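Local coordinates for conserved hypothetical protein (Caulobacter vibrioides, PDB 1XFJ) that probably acts as a purine nucleoside phosphorylase of the YfiH/LACC1 family, splitting inosine and methylthioadenosine with phosphate and perhaps also deaminating adenosine, at residues Gln10-Ser15 with Arg221-Gly226; Ser38-Arg43 with Ala50-Asn55; Gly66-Asn71 with Asp85-Asp90; Cys73-Ser78 with Glu94-Val99; Val117-Pro122 with Ala157-Val162. All coordinates share one frame; numbering follows the deposited sequence.

Contact 1 (Gln10-Ser15 with Arg221-Gly226); sequences QSPLLS and RREWVG
S11 reaches across to E223 with its hydroxyl: OG donates to OE1 of the carboxylate over a short 2.5 Å, meeting that oxygen on its anti side and 33° out of the carboxylate plane. The same OG accepts from the backbone N of L13 at 3.1 Å, the capping bond of the short, weakly bonded helix 12-15, so one hydroxyl joins the helix start to strand 221-224. E223 CG sits between its own backbone N and carbonyl carbon (chi1 77°), and the chain bends at chi2, bringing the carboxylate to S11. Beside this polar pair L13 packs closely: CD2 lies 3.6 Å from E223 CG and equally 3.6 Å from the carbonyl carbon of R222. P12 adds its CD at 3.6 Å from E223 OE1. Around this tight spot the contact thins out: V225 CG1 stands off from S11 CB at 4.4 Å, and R221 is exposed at the margin. R222 turns its side chain to helix 206-216 instead, its NH1 bonding to V219 O. The arrangement is an N-capped helical turn laid beside the outermost strand of a mixed beta sheet.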
# COMPACT_ATOMS: atom_id res chain seq x y z
N GLN A 10 1.57 -9.60 8.82
CA GLN A 10 0.20 -9.99 8.52
C GLN A 10 -0.73 -9.43 9.57
O GLN A 10 -0.33 -9.17 10.70
CB GLN A 10 0.08 -11.51 8.46
CG GLN A 10 0.71 -12.11 7.22
CD GLN A 10 0.48 -13.59 7.14
OE1 GLN A 10 0.89 -14.35 8.03
NE2 GLN A 10 -0.20 -14.03 6.09
N SER A 11 -1.99 -9.26 9.17
CA SER A 11 -3.02 -8.72 10.05
C SER A 11 -4.00 -9.78 10.52
O SER A 11 -4.44 -10.63 9.74
CB SER A 11 -3.80 -7.62 9.32
OG SER A 11 -5.00 -7.33 10.02
N PRO A 12 -4.36 -9.75 11.81
CA PRO A 12 -5.31 -10.73 12.35
C PRO A 12 -6.66 -10.62 11.65
O PRO A 12 -7.41 -11.59 11.58
CB PRO A 12 -5.38 -10.35 13.83
CG PRO A 12 -4.01 -9.86 14.12
CD PRO A 12 -3.71 -9.00 12.90
N LEU A 13 -6.96 -9.44 11.13
CA LEU A 13 -8.22 -9.21 10.44
C LEU A 13 -8.33 -9.88 9.09
O LEU A 13 -9.42 -10.01 8.54
CB LEU A 13 -8.48 -7.71 10.27
CG LEU A 13 -9.04 -6.97 11.48
CD1 LEU A 13 -8.15 -7.20 12.67
CD2 LEU A 13 -9.19 -5.49 11.18
N LEU A 14 -7.19 -10.32 8.54
CA LEU A 14 -7.19 -10.97 7.24
C LEU A 14 -6.68 -12.40 7.27
O LEU A 14 -7.07 -13.22 6.44
CB LEU A 14 -6.34 -10.16 6.25
CG LEU A 14 -6.76 -8.71 6.00
CD1 LEU A 14 -5.69 -7.99 5.18
CD2 LEU A 14 -8.09 -8.68 5.27
N SER A 15 -5.81 -12.70 8.23
CA SER A 15 -5.20 -14.02 8.35
C SER A 15 -6.17 -15.17 8.61
O SER A 15 -5.87 -16.32 8.31
CB SER A 15 -4.14 -14.00 9.45
OG SER A 15 -4.72 -13.68 10.70
N ARG A 221 -14.73 -2.82 9.40
CA ARG A 221 -13.69 -3.67 10.00
C ARG A 221 -12.37 -3.20 9.43
O ARG A 221 -12.05 -3.45 8.27
CB ARG A 221 -13.95 -5.13 9.63
CG ARG A 221 -15.26 -5.66 10.17
CD ARG A 221 -15.64 -6.99 9.55
NE ARG A 221 -16.84 -7.53 10.18
CZ ARG A 221 -16.87 -8.06 11.40
NH1 ARG A 221 -15.75 -8.14 12.11
NH2 ARG A 221 -18.01 -8.50 11.90
N ARG A 222 -11.58 -2.53 10.27
CA ARG A 222 -10.32 -1.98 9.81
C ARG A 222 -9.27 -1.88 10.91
O ARG A 222 -9.58 -1.99 12.10
CB ARG A 222 -10.57 -0.58 9.25
CG ARG A 222 -11.31 0.31 10.24
CD ARG A 222 -11.72 1.65 9.66
NE ARG A 222 -12.25 2.54 10.70
CZ ARG A 222 -13.51 2.56 11.10
NH1 ARG A 222 -14.41 1.75 10.55
NH2 ARG A 222 -13.88 3.39 12.07
N GLU A 223 -8.03 -1.66 10.49
CA GLU A 223 -6.92 -1.50 11.42
C GLU A 223 -5.64 -1.16 10.68
O GLU A 223 -5.53 -1.35 9.47
CB GLU A 223 -6.69 -2.77 12.23
CG GLU A 223 -5.97 -3.86 11.45
CD GLU A 223 -5.08 -4.72 12.32
OE1 GLU A 223 -4.39 -5.60 11.77
OE2 GLU A 223 -5.06 -4.52 13.56
N TRP A 224 -4.67 -0.63 11.43
CA TRP A 224 -3.35 -0.32 10.90
C TRP A 224 -2.42 -1.29 11.62
O TRP A 224 -2.54 -1.46 12.84
CB TRP A 224 -2.94 1.12 11.23
CG TRP A 224 -1.52 1.43 10.82
CD1 TRP A 224 -0.91 1.05 9.66
CD2 TRP A 224 -0.55 2.18 11.56
NE1 TRP A 224 0.38 1.51 9.63
CE2 TRP A 224 0.63 2.21 10.78
CE3 TRP A 224 -0.56 2.83 12.80
CZ2 TRP A 224 1.79 2.87 11.20
CZ3 TRP A 224 0.61 3.49 13.22
CH2 TRP A 224 1.76 3.50 12.42
N VAL A 225 -1.52 -1.93 10.88
CA VAL A 225 -0.60 -2.89 11.49
C VAL A 225 0.39 -2.22 12.45
O VAL A 225 1.11 -2.91 13.17
CB VAL A 225 0.18 -3.67 10.41
CG1 VAL A 225 -0.80 -4.44 9.54
CG2 VAL A 225 1.02 -2.73 9.57
N GLY A 226 0.42 -0.90 12.43
CA GLY A 226 1.29 -0.17 13.34
C GLY A 226 2.79 -0.34 13.17
O GLY A 226 3.52 -0.43 14.17

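Contact 2 (Ser38-Arg43 with Ala50-Asn55)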
# COMPACT_ATOMS: atom_id res chain seq x y z
N SER A 38 18.04 -6.37 -0.91
CA SER A 38 17.18 -7.55 -0.91
C SER A 38 15.91 -7.31 -1.71
O SER A 38 15.86 -7.38 -2.94
CB SER A 38 16.84 -7.96 0.53
OG SER A 38 16.86 -9.37 0.67
N LEU A 39 14.74 -7.23 -1.00
CA LEU A 39 13.43 -7.26 -1.66
C LEU A 39 12.79 -6.02 -2.28
O LEU A 39 11.68 -5.62 -1.90
CB LEU A 39 12.42 -7.91 -0.71
CG LEU A 39 11.30 -8.71 -1.37
CD1 LEU A 39 11.88 -9.89 -2.13
CD2 LEU A 39 10.34 -9.20 -0.29
N ASN A 40 13.46 -5.45 -3.28
CA ASN A 40 12.95 -4.28 -3.98
C ASN A 40 12.11 -4.70 -5.18
O ASN A 40 12.60 -5.38 -6.08
CB ASN A 40 14.12 -3.41 -4.43
CG ASN A 40 13.70 -2.30 -5.37
OD1 ASN A 40 12.65 -1.69 -5.18
ND2 ASN A 40 14.52 -2.03 -6.37
N VAL A 41 10.85 -4.28 -5.20
CA VAL A 41 9.95 -4.63 -6.30
C VAL A 41 9.68 -3.48 -7.27
O VAL A 41 8.87 -3.62 -8.20
CB VAL A 41 8.58 -5.14 -5.76
CG1 VAL A 41 8.79 -6.39 -4.91
CG2 VAL A 41 7.89 -4.05 -4.96
N GLY A 42 10.38 -2.37 -7.08
CA GLY A 42 10.19 -1.21 -7.94
C GLY A 42 10.72 -1.29 -9.36
O GLY A 42 11.92 -1.09 -9.61
N ARG A 43 9.84 -1.57 -10.31
CA ARG A 43 10.23 -1.66 -11.71
C ARG A 43 10.63 -0.29 -12.26
O ARG A 43 11.35 -0.18 -13.26
CB ARG A 43 9.09 -2.24 -12.55
CG ARG A 43 9.00 -3.75 -12.50
CD ARG A 43 7.79 -4.25 -13.27
NE ARG A 43 7.83 -5.69 -13.50
CZ ARG A 43 6.86 -6.38 -14.09
NH1 ARG A 43 5.76 -5.75 -14.49
NH2 ARG A 43 7.00 -7.68 -14.29
N ALA A 50 16.83 -6.99 -13.57
CA ALA A 50 16.80 -8.43 -13.36
C ALA A 50 16.58 -8.79 -11.90
O ALA A 50 15.87 -9.74 -11.59
CB ALA A 50 18.09 -9.06 -13.87
N ASP A 51 17.21 -8.04 -10.99
CA ASP A 51 17.05 -8.31 -9.57
C ASP A 51 15.61 -8.00 -9.17
O ASP A 51 14.99 -8.75 -8.42
CB ASP A 51 18.04 -7.48 -8.73
CG ASP A 51 19.47 -8.01 -8.79
OD1 ASP A 51 19.66 -9.18 -9.20
OD2 ASP A 51 20.40 -7.28 -8.41
N VAL A 52 15.09 -6.88 -9.66
CA VAL A 52 13.71 -6.48 -9.36
C VAL A 52 12.76 -7.60 -9.79
O VAL A 52 11.84 -7.95 -9.07
CB VAL A 52 13.32 -5.18 -10.08
CG1 VAL A 52 11.84 -4.90 -9.90
CG2 VAL A 52 14.15 -4.01 -9.54
N GLU A 53 13.00 -8.15 -10.97
CA GLU A 53 12.15 -9.23 -11.45
C GLU A 53 12.26 -10.47 -10.57
O GLU A 53 11.26 -11.17 -10.34
CB GLU A 53 12.50 -9.58 -12.90
CG GLU A 53 12.07 -8.51 -13.88
CD GLU A 53 10.58 -8.21 -13.77
OE1 GLU A 53 9.77 -9.13 -13.99
OE2 GLU A 53 10.22 -7.05 -13.47
N GLU A 54 13.46 -10.75 -10.07
CA GLU A 54 13.66 -11.90 -9.20
C GLU A 54 12.92 -11.69 -7.89
O GLU A 54 12.32 -12.61 -7.35
CB GLU A 54 15.15 -12.12 -8.94
CG GLU A 54 15.49 -13.09 -7.81
CD GLU A 54 15.07 -14.52 -8.08
OE1 GLU A 54 14.85 -14.87 -9.26
OE2 GLU A 54 14.99 -15.31 -7.11
N ASN A 55 12.95 -10.46 -7.38
CA ASN A 55 12.25 -10.17 -6.13
C ASN A 55 10.75 -10.36 -6.32
O ASN A 55 10.08 -10.95 -5.47
CB ASN A 55 12.56 -8.75 -5.66
CG ASN A 55 14.02 -8.57 -5.30
OD1 ASN A 55 14.63 -9.45 -4.70
ND2 ASN A 55 14.59 -7.42 -5.67
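N40 and R43, in the loop that leads into helix 49-62, fold back along that helix to meet N55 and E53, with an Asx turn at N40 and an inverse gamma turn centred on L39 shaping the loop. In the Asx turn N40 OD1 accepts from the backbone N of G42 at 3.0 Å; it also receives R252 N, while ND2 of the same amide bonds to D47 and S45. The carbonyl of N40 is left to point at the helix, where N55 ND2 donates to N40 O at 2.9 Å, tilted 28° from the carbonyl plane. Earlier in the same loop, V31 N bonds to N55 OD1 and S32 OG to N55 ND2, so this buried group is fixed in its rotation. L39 CD1 slides past N55 CB at 3.8 Å. Between the two polar sites V52 presses its methyls into the loop backbone: CG1 stands 3.7 Å from V41 O, and CG2 is the same 3.7 Å from G42 O. At the far end R43, extended from CG to NE, grips E53 side-on. NE donates to OE2 at 2.8 Å and NH2 to OE1 at 3.1 Å, each on the syn lone pair, with guanidinium and carboxylate only 26° from coplanar. E53 bends at chi2 (-56°), which swings its carboxylate to that edge. The chemistry implies a loop fastened twice, by a buried neutral amide and by a partly exposed ion pair, whose glutamate should offset some of the charge where R43 lies close to R56.

Contact 3 (Gly66-Asn71 with Asp85-Asp90); sequences GPEDLN and DGSWGD
The backbones of E68 and S87 approach to 5.2 Å between CA atoms and have parted to 6.4 Å at N71 and W88, a meeting of a 3-10 turn and the start of a strand with an irregular loop, without a hydrogen bond between the two. The side chains of N71 and W88 carry the contact. N71 lies over one face of the indole: OD1 is 3.2 Å from CD2 and above the middle of the ring system, while CB stands 3.8 Å from the centroid of the six-membered ring, a CH-pi contact over the face. The amide is turned nearly upright on the indole, 85° between the planes, so that, as modelled, an oxygen and an aliphatic carbon, not a flat amide, rest on the ring. CG lies beside the backbone N of N71 (chi1 -61°), which carries the end of the amide over the indole. OD1 also comes within 2.9 Å of G86 O; as modelled, two acceptors face each other without a hydrogen bond, so the orientation of the amide is open to doubt. The backbone N of W88 is buried by the contact and finds no partner. The turn at 67-69 is tied within itself: G66 N donates to D69 OD2 at 2.8 Å, and D69 N returns a bond to G66 O at 2.9 Å. V98 and P93 also touch the indole. The arrangement is a tryptophan-bearing loop folded over an edge strand, 70-72, of the five-stranded mixed sheet.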
# COMPACT_ATOMS: atom_id res chain seq x y z
N GLY A 66 3.00 -17.50 -10.02
CA GLY A 66 4.17 -17.12 -10.79
C GLY A 66 4.16 -15.63 -11.08
O GLY A 66 3.19 -14.94 -10.77
N PRO A 67 5.23 -15.10 -11.69
CA PRO A 67 5.31 -13.67 -11.99
C PRO A 67 4.11 -13.15 -12.79
O PRO A 67 3.73 -11.99 -12.65
CB PRO A 67 6.62 -13.55 -12.76
CG PRO A 67 6.75 -14.89 -13.42
CD PRO A 67 6.36 -15.82 -12.30
N GLU A 68 3.51 -14.01 -13.61
CA GLU A 68 2.35 -13.61 -14.40
C GLU A 68 1.15 -13.28 -13.53
O GLU A 68 0.38 -12.37 -13.83
CB GLU A 68 1.95 -14.73 -15.38
CG GLU A 68 2.90 -14.92 -16.55
CD GLU A 68 2.35 -15.89 -17.58
OE1 GLU A 68 2.15 -17.07 -17.25
OE2 GLU A 68 2.10 -15.46 -18.73
N ASP A 69 1.00 -14.01 -12.43
CA ASP A 69 -0.12 -13.82 -11.51
C ASP A 69 -0.03 -12.53 -10.69
O ASP A 69 -0.96 -12.20 -9.96
CB ASP A 69 -0.23 -15.02 -10.57
CG ASP A 69 -0.35 -16.34 -11.31
OD1 ASP A 69 -1.24 -16.46 -12.18
OD2 ASP A 69 0.45 -17.25 -11.03
N LEU A 70 1.08 -11.81 -10.81
CA LEU A 70 1.25 -10.58 -10.06
C LEU A 70 0.81 -9.37 -10.88
O LEU A 70 1.28 -9.15 -12.00
CB LEU A 70 2.71 -10.42 -9.63
CG LEU A 70 3.02 -9.31 -8.63
CD1 LEU A 70 2.13 -9.44 -7.40
CD2 LEU A 70 4.49 -9.38 -8.23
N ASN A 71 -0.11 -8.60 -10.31
CA ASN A 71 -0.66 -7.42 -10.98
C ASN A 71 -0.35 -6.16 -10.17
O ASN A 71 -0.92 -5.94 -9.10
CB ASN A 71 -2.18 -7.58 -11.14
CG ASN A 71 -2.57 -8.78 -12.00
OD1 ASN A 71 -2.83 -8.64 -13.19
ND2 ASN A 71 -2.61 -9.96 -11.38
N ASP A 85 -8.53 -9.32 -14.08
CA ASP A 85 -9.18 -10.62 -14.15
C ASP A 85 -8.22 -11.64 -14.75
O ASP A 85 -8.60 -12.75 -15.10
CB ASP A 85 -10.45 -10.55 -14.99
CG ASP A 85 -10.21 -9.99 -16.37
OD1 ASP A 85 -9.20 -10.36 -17.00
OD2 ASP A 85 -11.04 -9.18 -16.83
N GLY A 86 -6.96 -11.23 -14.88
CA GLY A 86 -5.95 -12.10 -15.43
C GLY A 86 -4.59 -11.44 -15.36
O GLY A 86 -4.47 -10.31 -14.90
N SER A 87 -3.56 -12.14 -15.83
CA SER A 87 -2.21 -11.61 -15.81
C SER A 87 -2.01 -10.48 -16.81
O SER A 87 -2.63 -10.48 -17.88
CB SER A 87 -1.21 -12.73 -16.11
OG SER A 87 -1.49 -13.32 -17.37
N TRP A 88 -1.17 -9.52 -16.46
CA TRP A 88 -0.87 -8.39 -17.34
C TRP A 88 0.52 -8.57 -17.92
O TRP A 88 1.01 -7.71 -18.66
CB TRP A 88 -0.92 -7.06 -16.57
CG TRP A 88 -2.27 -6.68 -16.07
CD1 TRP A 88 -3.48 -6.92 -16.66
CD2 TRP A 88 -2.56 -5.91 -14.89
NE1 TRP A 88 -4.49 -6.35 -15.93
CE2 TRP A 88 -3.96 -5.72 -14.84
CE3 TRP A 88 -1.76 -5.35 -13.88
CZ2 TRP A 88 -4.58 -5.00 -13.82
CZ3 TRP A 88 -2.39 -4.64 -12.86
CH2 TRP A 88 -3.78 -4.47 -12.84
N GLY A 89 1.16 -9.68 -17.58
CA GLY A 89 2.50 -9.94 -18.07
C GLY A 89 3.48 -8.96 -17.45
O GLY A 89 3.62 -8.90 -16.23
N ASP A 90 4.16 -8.20 -18.30
CA ASP A 90 5.12 -7.21 -17.82
C ASP A 90 4.54 -5.82 -18.01
O ASP A 90 5.25 -4.81 -17.91
CB ASP A 90 6.45 -7.35 -18.58
CG ASP A 90 6.31 -7.05 -20.06
OD1 ASP A 90 5.39 -7.60 -20.70
OD2 ASP A 90 7.12 -6.26 -20.59

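Contact 4 (Cys73-Ser78 with Glu94-Val99); sequences CYQIHS and EGDAVV
D96 OD2 is gripped by three donors from the loop 73-78. S78 gives two of them: OG at 2.6 Å, on the anti side of the carboxylate, and the backbone N at 2.7 Å, from above its plane. I76 N comes in at 3.1 Å on the syn side. The hydroxyl of S78 sits between its own backbone N and carbonyl carbon (chi1 67°), which lets both donors of one residue reach the same oxygen. D96 OD1 in turn accepts from H77 N at 2.9 Å, so the carboxylate holds the loop in a tight bend. Just before D96, Y74 and E94 form a single backbone bridge, with G95 N donating to Y74 O at 3.2 Å; the backbone angles of G95 (phi 162°) suit glycine. C73 SG packs on V98 CG2 at 3.7 Å. D96 OD1 also receives ND1 of H131, whose ring meets H77 edge to face; H77, H131 and nearby C114 are probably the zinc ligands, as in relatives. The bend thus sits at the head of strand 97-100, between strands 81-83 and 126-132, with V98 and Q75 facing strand 106-111 and V99 packing on helix 141-151.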
# COMPACT_ATOMS: atom_id res chain seq x y z
N CYS A 73 0.37 -1.83 -10.67
CA CYS A 73 0.28 -0.68 -11.56
C CYS A 73 1.51 0.19 -11.64
O CYS A 73 2.46 0.04 -10.88
CB CYS A 73 -0.87 0.24 -11.14
SG CYS A 73 -2.51 -0.45 -11.15
N TYR A 74 1.44 1.12 -12.60
CA TYR A 74 2.45 2.15 -12.79
C TYR A 74 1.73 3.16 -11.91
O TYR A 74 0.79 3.82 -12.36
CB TYR A 74 2.47 2.62 -14.24
CG TYR A 74 3.29 3.87 -14.51
CD1 TYR A 74 4.67 3.88 -14.31
CD2 TYR A 74 2.68 5.03 -14.99
CE1 TYR A 74 5.43 5.03 -14.59
CE2 TYR A 74 3.43 6.17 -15.28
CZ TYR A 74 4.80 6.17 -15.07
OH TYR A 74 5.53 7.30 -15.36
N GLN A 75 2.12 3.23 -10.64
CA GLN A 75 1.46 4.11 -9.69
C GLN A 75 1.76 5.59 -9.91
O GLN A 75 2.92 5.99 -10.04
CB GLN A 75 1.82 3.67 -8.27
CG GLN A 75 1.69 2.16 -8.10
CD GLN A 75 1.89 1.70 -6.67
OE1 GLN A 75 2.64 2.30 -5.90
NE2 GLN A 75 1.23 0.60 -6.32
N ILE A 76 0.71 6.40 -9.95
CA ILE A 76 0.83 7.83 -10.19
C ILE A 76 0.13 8.69 -9.14
O ILE A 76 -0.19 9.85 -9.39
CB ILE A 76 0.25 8.18 -11.58
CG1 ILE A 76 -1.16 7.62 -11.69
CG2 ILE A 76 1.14 7.61 -12.67
CD1 ILE A 76 -1.87 7.93 -13.00
N HIS A 77 -0.10 8.12 -7.96
CA HIS A 77 -0.77 8.81 -6.86
C HIS A 77 -2.17 9.31 -7.20
O HIS A 77 -2.61 10.35 -6.71
CB HIS A 77 0.10 9.98 -6.37
CG HIS A 77 1.32 9.54 -5.63
ND1 HIS A 77 2.50 9.21 -6.26
CD2 HIS A 77 1.53 9.32 -4.31
CE1 HIS A 77 3.39 8.81 -5.36
NE2 HIS A 77 2.82 8.87 -4.17
N SER A 78 -2.87 8.53 -8.01
CA SER A 78 -4.22 8.86 -8.43
C SER A 78 -5.24 8.13 -7.57
O SER A 78 -4.90 7.55 -6.54
CB SER A 78 -4.43 8.43 -9.88
OG SER A 78 -4.38 7.01 -9.98
N GLU A 94 -1.53 2.30 -15.84
CA GLU A 94 -1.55 3.42 -14.91
C GLU A 94 -2.68 3.24 -13.90
O GLU A 94 -3.80 2.89 -14.26
CB GLU A 94 -1.74 4.74 -15.66
CG GLU A 94 -0.67 5.02 -16.70
CD GLU A 94 -1.06 4.55 -18.09
OE1 GLU A 94 -1.66 3.45 -18.21
OE2 GLU A 94 -0.77 5.27 -19.07
N GLY A 95 -2.39 3.49 -12.63
CA GLY A 95 -3.40 3.35 -11.60
C GLY A 95 -2.79 3.24 -10.22
O GLY A 95 -1.57 3.14 -10.08
N ASP A 96 -3.62 3.25 -9.19
CA ASP A 96 -3.12 3.16 -7.83
C ASP A 96 -3.89 2.20 -6.95
O ASP A 96 -3.86 2.28 -5.72
CB ASP A 96 -3.06 4.55 -7.22
CG ASP A 96 -1.95 5.39 -7.82
OD1 ASP A 96 -0.84 5.40 -7.26
OD2 ASP A 96 -2.20 6.02 -8.88
N ALA A 97 -4.59 1.27 -7.59
CA ALA A 97 -5.35 0.24 -6.89
C ALA A 97 -5.63 -0.89 -7.87
O ALA A 97 -5.93 -0.66 -9.04
CB ALA A 97 -6.66 0.82 -6.36
N VAL A 98 -5.50 -2.13 -7.38
CA VAL A 98 -5.76 -3.30 -8.21
C VAL A 98 -6.86 -4.11 -7.55
O VAL A 98 -6.73 -4.53 -6.40
CB VAL A 98 -4.48 -4.16 -8.36
CG1 VAL A 98 -4.77 -5.36 -9.26
CG2 VAL A 98 -3.36 -3.32 -8.96
N VAL A 99 -7.96 -4.31 -8.28
CA VAL A 99 -9.12 -5.03 -7.76
C VAL A 99 -9.38 -6.30 -8.57
O VAL A 99 -9.20 -6.32 -9.78
CB VAL A 99 -10.37 -4.14 -7.83
CG1 VAL A 99 -11.57 -4.85 -7.25
CG2 VAL A 99 -10.10 -2.83 -7.10

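Contact 5 (Val117-Pro122 with Ala157-Val162)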
# COMPACT_ATOMS: atom_id res chain seq x y z
N VAL A 117 -3.02 -0.44 1.25
CA VAL A 117 -4.27 -0.90 1.86
C VAL A 117 -4.76 -2.16 1.19
O VAL A 117 -4.88 -2.22 -0.03
CB VAL A 117 -5.38 0.18 1.76
CG1 VAL A 117 -6.60 -0.27 2.54
CG2 VAL A 117 -4.86 1.51 2.28
N LEU A 118 -5.03 -3.18 1.99
CA LEU A 118 -5.53 -4.45 1.47
C LEU A 118 -6.98 -4.57 1.93
O LEU A 118 -7.28 -4.41 3.12
CB LEU A 118 -4.70 -5.61 2.01
CG LEU A 118 -3.21 -5.56 1.66
CD1 LEU A 118 -2.50 -6.77 2.24
CD2 LEU A 118 -3.04 -5.51 0.15
N LEU A 119 -7.88 -4.83 0.98
CA LEU A 119 -9.29 -4.95 1.29
C LEU A 119 -9.87 -6.24 0.75
O LEU A 119 -9.35 -6.82 -0.20
CB LEU A 119 -10.08 -3.78 0.68
CG LEU A 119 -9.62 -2.36 0.99
CD1 LEU A 119 -8.61 -1.92 -0.05
CD2 LEU A 119 -10.83 -1.43 0.96
N VAL A 120 -10.97 -6.68 1.36
CA VAL A 120 -11.61 -7.91 0.92
C VAL A 120 -13.05 -8.01 1.40
O VAL A 120 -13.38 -7.57 2.50
CB VAL A 120 -10.84 -9.14 1.46
CG1 VAL A 120 -10.72 -9.07 2.96
CG2 VAL A 120 -11.56 -10.43 1.06
N ASP A 121 -13.90 -8.57 0.55
CA ASP A 121 -15.29 -8.83 0.91
C ASP A 121 -15.29 -10.36 0.88
O ASP A 121 -15.31 -10.96 -0.19
CB ASP A 121 -16.27 -8.30 -0.13
CG ASP A 121 -17.71 -8.63 0.21
OD1 ASP A 121 -17.93 -9.67 0.86
OD2 ASP A 121 -18.62 -7.87 -0.18
N PRO A 122 -15.24 -11.00 2.06
CA PRO A 122 -15.22 -12.46 2.17
C PRO A 122 -16.46 -13.22 1.67
O PRO A 122 -16.41 -14.44 1.51
CB PRO A 122 -14.94 -12.69 3.65
CG PRO A 122 -15.63 -11.54 4.29
CD PRO A 122 -15.24 -10.38 3.40
N ALA A 157 -20.50 -2.56 3.64
CA ALA A 157 -20.69 -3.06 5.00
C ALA A 157 -20.13 -4.45 5.28
O ALA A 157 -20.18 -4.92 6.42
CB ALA A 157 -22.18 -3.02 5.36
N ASN A 158 -19.60 -5.12 4.27
CA ASN A 158 -19.04 -6.45 4.48
C ASN A 158 -17.55 -6.49 4.14
O ASN A 158 -16.94 -7.56 4.13
CB ASN A 158 -19.78 -7.48 3.64
CG ASN A 158 -19.76 -8.86 4.27
OD1 ASN A 158 -20.32 -9.07 5.35
ND2 ASN A 158 -19.12 -9.81 3.60
N ILE A 159 -16.97 -5.33 3.89
CA ILE A 159 -15.56 -5.25 3.54
C ILE A 159 -14.63 -5.05 4.74
O ILE A 159 -14.96 -4.32 5.67
CB ILE A 159 -15.30 -4.08 2.54
CG1 ILE A 159 -15.93 -4.41 1.19
CG2 ILE A 159 -13.80 -3.83 2.39
CD1 ILE A 159 -15.94 -3.24 0.21
N THR A 160 -13.49 -5.72 4.71
CA THR A 160 -12.48 -5.57 5.75
C THR A 160 -11.32 -4.86 5.05
O THR A 160 -10.93 -5.23 3.94
CB THR A 160 -12.00 -6.94 6.30
OG1 THR A 160 -13.05 -7.54 7.06
CG2 THR A 160 -10.78 -6.76 7.20
N GLY A 161 -10.78 -3.84 5.70
CA GLY A 161 -9.67 -3.09 5.12
C GLY A 161 -8.56 -2.87 6.12
O GLY A 161 -8.81 -2.43 7.25
N VAL A 162 -7.34 -3.18 5.72
CA VAL A 162 -6.19 -3.04 6.61
C VAL A 162 -5.10 -2.17 6.01
O VAL A 162 -4.72 -2.35 4.85
CB VAL A 162 -5.59 -4.42 6.95
CG1 VAL A 162 -4.35 -4.24 7.83
CG2 VAL A 162 -6.63 -5.28 7.64
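D121 meets residues of 157-162 along its whole length. Its CB rests 4.1 Å from I159 CG1; its CG lies 3.9 Å from N158 ND2; its OD1 accepts from that same ND2 at 3.0 Å, and OD2 has N158 CB beside it. OD1 lies in the plane of the N158 amide, but ND2 approaches it from above the carboxylate, 47° out of that plane. Beyond the two segments OD1 also takes the backbone N of E123 and of A124, and OD2 the N of S155, so the buried carboxylate is well supplied with donors and is probably ionised. With CG anti to the backbone N (chi1 177°), the side chain is carried toward N158 at the end of the strand. P122, just past the strand, sets its CD 3.4 Å from N158 O. Inward from here the strands pair regularly, 4.7 Å apart at their axes and 169° between their directions. L118 and V162 form one antiparallel hydrogen-bonded pair, V162 N reaching L118 O at 2.9 Å; V120 and T160 form the other, with T160 N to V120 O also at 2.9 Å. Between them L119 and G161 are the non-hydrogen-bonded pair, and the bare G161 lets the leucine lie close. L119 CD2 packs on I159 CG2, and both side chains face V146 and M149 of helix 141-151. V120 and T160 point together to the other face, against L14 of helix 12-15. This is an inner antiparallel pair of the six-stranded mixed sheet, next to edge strand 221-224, layered in the alpha-beta-beta-alpha fold.

In the fold
From the N terminus, contact 1 opens first, at 10-15, and closes last, at 221-226, so all the other contacts nest inside its loop. Contact 2 follows as a short closure, bringing the loop 38-43 back onto helix 49-62 and touching contact 3 through R43. Contacts 3 and 4 then cross, their segments alternating along the chain, and meet physically through V98: one covers an edge of the five-stranded sheet, the other shapes the entry into strand 97-100 of the six-stranded sheet. Contact 5 comes next in series, joining strand 115-121 to strand 160-163 past two intervening helices. Contact 1 lies beside it, because strands 160-163 and 221-224 are neighbours in that sheet.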